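Long-range contact in A1 protein (Enterobacteria phage Qbeta, PDB 3RLK), which is a minor structural protein of the phage that carries a C-terminal read-through extension of the coat protein, probably needed for infection: residues His151-Pro163 with Lys175-Val189. Sequence-based numbering, arbitrary orientation.
Sequences HADGVIVGFWRDP and KFDKTKCPIQAVIVV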
loop_
_atom_site.group_PDB
_atom_site.type_symbol
_atom_site.label_atom_id
_atom_site.label_comp_id
_atom_site.label_asym_id
_atom_site.label_seq_id
_atom_site.Cartn_x
_atom_site.Cartn_y
_atom_site.Cartn_z
ATOM N N HIS A 151 12.766 -5.131 -10.805
ATOM C CA HIS A 151 13.448 -6.018 -9.815
ATOM C C HIS A 151 13.357 -5.667 -8.332
ATOM O O HIS A 151 14.034 -6.328 -7.515
ATOM C CB HIS A 151 14.923 -6.304 -10.171
ATOM C CG HIS A 151 15.082 -7.314 -11.289
ATOM N ND1 HIS A 151 16.114 -7.262 -12.202
ATOM C CD2 HIS A 151 14.297 -8.366 -11.668
ATOM C CE1 HIS A 151 15.985 -8.257 -13.071
ATOM N NE2 HIS A 151 14.882 -8.928 -12.784
ATOM N N ALA A 152 12.578 -4.650 -7.965
ATOM C CA ALA A 152 12.435 -4.328 -6.520
ATOM C C ALA A 152 11.623 -5.415 -5.785
ATOM O O ALA A 152 11.818 -5.650 -4.563
ATOM C CB ALA A 152 11.717 -2.978 -6.287
ATOM N N ASP A 153 10.760 -6.066 -6.551
ATOM C CA ASP A 153 9.846 -7.094 -6.039
ATOM C C ASP A 153 9.055 -6.608 -4.786
ATOM O O ASP A 153 8.825 -7.368 -3.806
ATOM C CB ASP A 153 10.614 -8.342 -5.650
ATOM C CG ASP A 153 11.288 -9.000 -6.829
ATOM O OD1 ASP A 153 10.878 -8.719 -7.981
ATOM O OD2 ASP A 153 12.206 -9.784 -6.519
ATOM N N GLY A 154 8.670 -5.339 -4.823
ATOM C CA GLY A 154 7.943 -4.715 -3.701
ATOM C C GLY A 154 6.484 -5.083 -3.741
ATOM O O GLY A 154 5.871 -5.118 -4.825
ATOM N N VAL A 155 5.912 -5.374 -2.563
ATOM C CA VAL A 155 4.486 -5.613 -2.427
ATOM C C VAL A 155 3.900 -4.784 -1.254
ATOM O O VAL A 155 4.476 -4.705 -0.136
ATOM C CB VAL A 155 4.284 -7.131 -2.143
ATOM C CG1 VAL A 155 2.823 -7.517 -2.023
ATOM C CG2 VAL A 155 4.932 -7.923 -3.226
ATOM N N ILE A 156 2.756 -4.168 -1.550
ATOM C CA ILE A 156 1.987 -3.502 -0.514
ATOM C C ILE A 156 0.945 -4.558 -0.092
ATOM O O ILE A 156 0.081 -4.988 -0.926
ATOM C CB ILE A 156 1.263 -2.246 -1.054
ATOM C CG1 ILE A 156 2.262 -1.256 -1.710
ATOM C CG2 ILE A 156 0.497 -1.531 0.100
ATOM C CD1 ILE A 156 1.651 -0.289 -2.693
ATOM N N VAL A 157 0.988 -4.863 1.200
ATOM C CA VAL A 157 0.121 -5.894 1.782
ATOM C C VAL A 157 -0.961 -5.239 2.618
ATOM O O VAL A 157 -0.699 -4.573 3.599
ATOM C CB VAL A 157 0.902 -6.933 2.664
ATOM C CG1 VAL A 157 -0.063 -8.055 3.093
ATOM C CG2 VAL A 157 2.057 -7.588 1.873
ATOM N N GLY A 158 -2.199 -5.466 2.224
ATOM C CA GLY A 158 -3.320 -5.062 3.064
ATOM C C GLY A 158 -4.060 -6.243 3.700
ATOM O O GLY A 158 -3.632 -7.386 3.588
ATOM N N PHE A 159 -5.098 -5.940 4.470
ATOM C CA PHE A 159 -5.854 -6.995 5.087
ATOM C C PHE A 159 -7.320 -6.643 4.963
ATOM O O PHE A 159 -7.752 -5.564 5.358
ATOM C CB PHE A 159 -5.425 -7.275 6.524
ATOM C CG PHE A 159 -6.225 -8.392 7.197
ATOM C CD1 PHE A 159 -5.725 -9.692 7.291
ATOM C CD2 PHE A 159 -7.486 -8.086 7.770
ATOM C CE1 PHE A 159 -6.505 -10.702 7.853
ATOM C CE2 PHE A 159 -8.297 -9.101 8.338
ATOM C CZ PHE A 159 -7.801 -10.378 8.404
ATOM N N TRP A 160 -8.077 -7.561 4.344
ATOM C CA TRP A 160 -9.480 -7.313 3.989
ATOM C C TRP A 160 -10.350 -7.514 5.226
ATOM O O TRP A 160 -10.434 -8.671 5.820
ATOM C CB TRP A 160 -9.927 -8.295 2.877
ATOM C CG TRP A 160 -11.230 -7.931 2.370
ATOM C CD1 TRP A 160 -12.438 -8.460 2.732
ATOM C CD2 TRP A 160 -11.502 -6.945 1.384
ATOM N NE1 TRP A 160 -13.440 -7.858 2.019
ATOM C CE2 TRP A 160 -12.899 -6.893 1.219
ATOM C CE3 TRP A 160 -10.694 -6.036 0.666
ATOM C CZ2 TRP A 160 -13.500 -6.041 0.329
ATOM C CZ3 TRP A 160 -11.298 -5.184 -0.243
ATOM C CH2 TRP A 160 -12.706 -5.163 -0.361
ATOM N N ARG A 161 -11.035 -6.428 5.585
ATOM C CA ARG A 161 -11.822 -6.328 6.830
ATOM C C ARG A 161 -13.311 -6.363 6.574
ATOM O O ARG A 161 -14.087 -6.517 7.517
ATOM C CB ARG A 161 -11.482 -4.998 7.534
ATOM C CG ARG A 161 -10.026 -5.013 7.986
ATOM C CD ARG A 161 -9.835 -3.992 9.076
ATOM N NE ARG A 161 -10.499 -4.390 10.331
ATOM C CZ ARG A 161 -11.057 -3.518 11.190
ATOM N NH1 ARG A 161 -10.990 -2.178 10.947
ATOM N NH2 ARG A 161 -11.607 -3.974 12.364
ATOM N N ASP A 162 -13.733 -6.224 5.309
ATOM C CA ASP A 162 -15.148 -6.029 4.970
ATOM C C ASP A 162 -15.871 -7.387 5.010
ATOM O O ASP A 162 -15.520 -8.294 4.258
ATOM C CB ASP A 162 -15.293 -5.351 3.587
ATOM C CG ASP A 162 -16.760 -4.958 3.220
ATOM O OD1 ASP A 162 -17.744 -5.432 3.811
ATOM O OD2 ASP A 162 -16.946 -4.142 2.294
ATOM N N PRO A 163 -16.883 -7.515 5.911
ATOM C CA PRO A 163 -17.564 -8.781 6.020
ATOM C C PRO A 163 -18.612 -8.981 4.928
ATOM O O PRO A 163 -19.199 -10.065 4.867
ATOM C CB PRO A 163 -18.245 -8.687 7.390
ATOM C CG PRO A 163 -18.568 -7.121 7.526
ATOM C CD PRO A 163 -17.271 -6.572 6.998
ATOM N N LYS A 175 -12.516 -1.700 -6.190
ATOM C CA LYS A 175 -13.409 -1.937 -5.062
ATOM C C LYS A 175 -12.706 -1.797 -3.713
ATOM O O LYS A 175 -13.350 -1.833 -2.699
ATOM C CB LYS A 175 -14.121 -3.307 -5.179
ATOM C CG LYS A 175 -14.936 -3.342 -6.530
ATOM C CD LYS A 175 -16.158 -4.327 -6.417
ATOM C CE LYS A 175 -17.156 -4.041 -7.529
ATOM N NZ LYS A 175 -16.414 -4.403 -8.777
ATOM N N PHE A 176 -11.383 -1.639 -3.698
ATOM C CA PHE A 176 -10.631 -1.521 -2.424
ATOM C C PHE A 176 -10.537 -0.068 -1.930
ATOM O O PHE A 176 -10.523 0.862 -2.749
ATOM C CB PHE A 176 -9.161 -1.971 -2.694
ATOM C CG PHE A 176 -8.959 -3.452 -2.780
ATOM C CD1 PHE A 176 -8.042 -4.102 -1.929
ATOM C CD2 PHE A 176 -9.675 -4.208 -3.700
ATOM C CE1 PHE A 176 -7.838 -5.504 -2.023
ATOM C CE2 PHE A 176 -9.486 -5.625 -3.823
ATOM C CZ PHE A 176 -8.544 -6.262 -3.025
ATOM N N ASP A 177 -10.476 0.109 -0.614
ATOM C CA ASP A 177 -10.240 1.413 0.014
ATOM C C ASP A 177 -9.604 1.217 1.355
ATOM O O ASP A 177 -9.612 0.120 1.846
ATOM C CB ASP A 177 -11.497 2.280 -0.007
ATOM C CG ASP A 177 -12.571 1.859 1.015
ATOM O OD1 ASP A 177 -12.295 1.437 2.148
ATOM O OD2 ASP A 177 -13.737 1.986 0.639
ATOM N N LYS A 178 -9.052 2.257 1.969
ATOM C CA LYS A 178 -8.311 2.054 3.193
ATOM C C LYS A 178 -9.117 1.587 4.400
ATOM O O LYS A 178 -8.513 1.065 5.338
ATOM C CB LYS A 178 -7.597 3.388 3.503
ATOM C CG LYS A 178 -8.609 4.433 3.963
ATOM C CD LYS A 178 -7.932 5.808 3.937
ATOM C CE LYS A 178 -8.743 6.805 4.668
ATOM N NZ LYS A 178 -7.865 7.945 5.091
ATOM N N THR A 179 -10.438 1.793 4.418
ATOM C CA THR A 179 -11.294 1.258 5.490
ATOM C C THR A 179 -11.647 -0.268 5.300
ATOM O O THR A 179 -11.520 -1.044 6.255
ATOM C CB THR A 179 -12.551 2.080 5.563
ATOM O OG1 THR A 179 -12.111 3.451 5.693
ATOM C CG2 THR A 179 -13.353 1.748 6.827
ATOM N N LYS A 180 -11.993 -0.641 4.074
ATOM C CA LYS A 180 -12.217 -2.034 3.720
ATOM C C LYS A 180 -10.957 -2.851 3.814
ATOM O O LYS A 180 -11.025 -4.059 4.132
ATOM C CB LYS A 180 -12.727 -2.130 2.314
ATOM C CG LYS A 180 -14.115 -1.605 2.199
ATOM C CD LYS A 180 -14.562 -1.763 0.770
ATOM C CE LYS A 180 -15.795 -0.960 0.353
ATOM N NZ LYS A 180 -16.025 -1.341 -1.113
ATOM N N CYS A 181 -9.821 -2.246 3.438
ATOM C CA CYS A 181 -8.561 -3.005 3.317
ATOM C C CYS A 181 -7.315 -2.184 3.695
ATOM O O CYS A 181 -6.508 -1.827 2.813
ATOM C CB CYS A 181 -8.430 -3.619 1.922
ATOM S SG CYS A 181 -7.165 -4.878 1.653
ATOM N N PRO A 182 -7.112 -1.961 5.013
ATOM C CA PRO A 182 -6.002 -1.087 5.376
ATOM C C PRO A 182 -4.645 -1.743 5.107
ATOM O O PRO A 182 -4.508 -2.988 5.163
ATOM C CB PRO A 182 -6.222 -0.833 6.873
ATOM C CG PRO A 182 -7.086 -2.021 7.344
ATOM C CD PRO A 182 -8.012 -2.194 6.160
ATOM N N ILE A 183 -3.672 -0.888 4.761
ATOM C CA ILE A 183 -2.305 -1.402 4.524
ATOM C C ILE A 183 -1.719 -1.835 5.835
ATOM O O ILE A 183 -1.799 -1.094 6.836
ATOM C CB ILE A 183 -1.416 -0.308 3.819
ATOM C CG1 ILE A 183 -2.107 0.111 2.501
ATOM C CG2 ILE A 183 0.120 -0.753 3.754
ATOM C CD1 ILE A 183 -1.597 1.416 1.848
ATOM N N GLN A 184 -1.072 -2.989 5.834
ATOM C CA GLN A 184 -0.441 -3.552 7.056
ATOM C C GLN A 184 1.047 -3.412 6.954
ATOM O O GLN A 184 1.729 -3.278 7.981
ATOM C CB GLN A 184 -0.738 -5.035 7.132
ATOM C CG GLN A 184 -2.233 -5.457 7.043
ATOM C CD GLN A 184 -3.016 -4.854 8.183
ATOM O OE1 GLN A 184 -3.845 -3.965 7.973
ATOM N NE2 GLN A 184 -2.638 -5.207 9.398
ATOM N N ALA A 185 1.588 -3.537 5.738
ATOM C CA ALA A 185 3.050 -3.448 5.553
ATOM C C ALA A 185 3.435 -3.346 4.083
ATOM O O ALA A 185 2.620 -3.635 3.193
ATOM C CB ALA A 185 3.773 -4.636 6.208
ATOM N N VAL A 186 4.676 -2.900 3.823
ATOM C CA VAL A 186 5.228 -2.924 2.457
ATOM C C VAL A 186 6.411 -3.852 2.616
ATOM O O VAL A 186 7.271 -3.686 3.563
ATOM C CB VAL A 186 5.750 -1.504 1.948
ATOM C CG1 VAL A 186 6.571 -1.685 0.637
ATOM C CG2 VAL A 186 4.615 -0.541 1.670
ATOM N N ILE A 187 6.495 -4.854 1.730
ATOM C CA ILE A 187 7.578 -5.842 1.835
ATOM C C ILE A 187 8.314 -5.994 0.515
ATOM O O ILE A 187 7.796 -5.584 -0.542
ATOM C CB ILE A 187 7.057 -7.288 2.305
ATOM C CG1 ILE A 187 6.102 -7.829 1.229
ATOM C CG2 ILE A 187 6.240 -7.153 3.606
ATOM C CD1 ILE A 187 5.632 -9.313 1.494
ATOM N N VAL A 188 9.480 -6.640 0.605
ATOM C CA VAL A 188 10.092 -7.283 -0.557
ATOM C C VAL A 188 9.767 -8.813 -0.509
ATOM O O VAL A 188 10.176 -9.518 0.412
ATOM C CB VAL A 188 11.606 -6.977 -0.671
ATOM C CG1 VAL A 188 12.211 -7.821 -1.813
ATOM C CG2 VAL A 188 11.883 -5.450 -1.015
ATOM N N VAL A 189 8.935 -9.307 -1.439
ATOM C CA VAL A 189 8.568 -10.739 -1.355
ATOM C C VAL A 189 9.777 -11.630 -1.716
ATOM O O VAL A 189 10.356 -11.486 -2.800
ATOM C CB VAL A 189 7.304 -11.072 -2.163
ATOM C CG1 VAL A 189 7.494 -10.747 -3.640
ATOM C CG2 VAL A 189 6.856 -12.533 -1.951
HETATM O O HOH W 1 12.609 -10.771 -4.085
HETATM O O HOH W 2 -10.539 -0.589 8.700
#
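Trp160 turns an edge of its six-membered ring to the face of Phe176. CZ3 of Trp160 sits over the centre of the Phe176 ring, 3.8 Å from Phe176 CD1, an edge-to-face pair with planes at 64°. Trp160 CG lies anti to the backbone N (chi1 -171°), bringing the indole to the other segment. Trp160 CE3 packs on Cys181 CB at 3.5 Å, and Lys180 O lies over one indole face, nearer the ring's border than its middle. The Lys180 chain runs alongside, with CD 4.0 Å from Trp160 CH2, and NZ donates a hydrogen bond to Lys175 O. Arg161 N gives a nearly straight hydrogen bond to Lys180 O (2.8 Å).

Strands 154-159 and 183-188 pair antiparallel, with a classic beta bulge where Gln184 and Ala185 lie opposite the single Val157. Val157 O accepts from Gln184 N at 2.8 Å and Ala185 N at 3.3 Å. On one face Val155, Val157 and Ile187 pack together. CG1 of Ile187 is flanked by its own N and C (chi1 63°), and CD1 reaches Val157 CG2. On the other face Val186 lies beside Ile156. Next to the bulge, Ile183 CG2 comes within 3.8 Å of Ile156 CG2. Helix 144-147 covers Ile156 and Val186, and strand 96-98 pairs with the other edge of 154-159, the central strand of three.

Just before strand 154-159, a water bridges Asp153 OD2 and Val189 O; Asp153 OD1 is hydrogen-bonded to Tyr85 OH. Beyond its C-terminal end a second water joins Arg161 NH1 to Thr179 O, and Arg161 NH2 forms a salt bridge with Asp20.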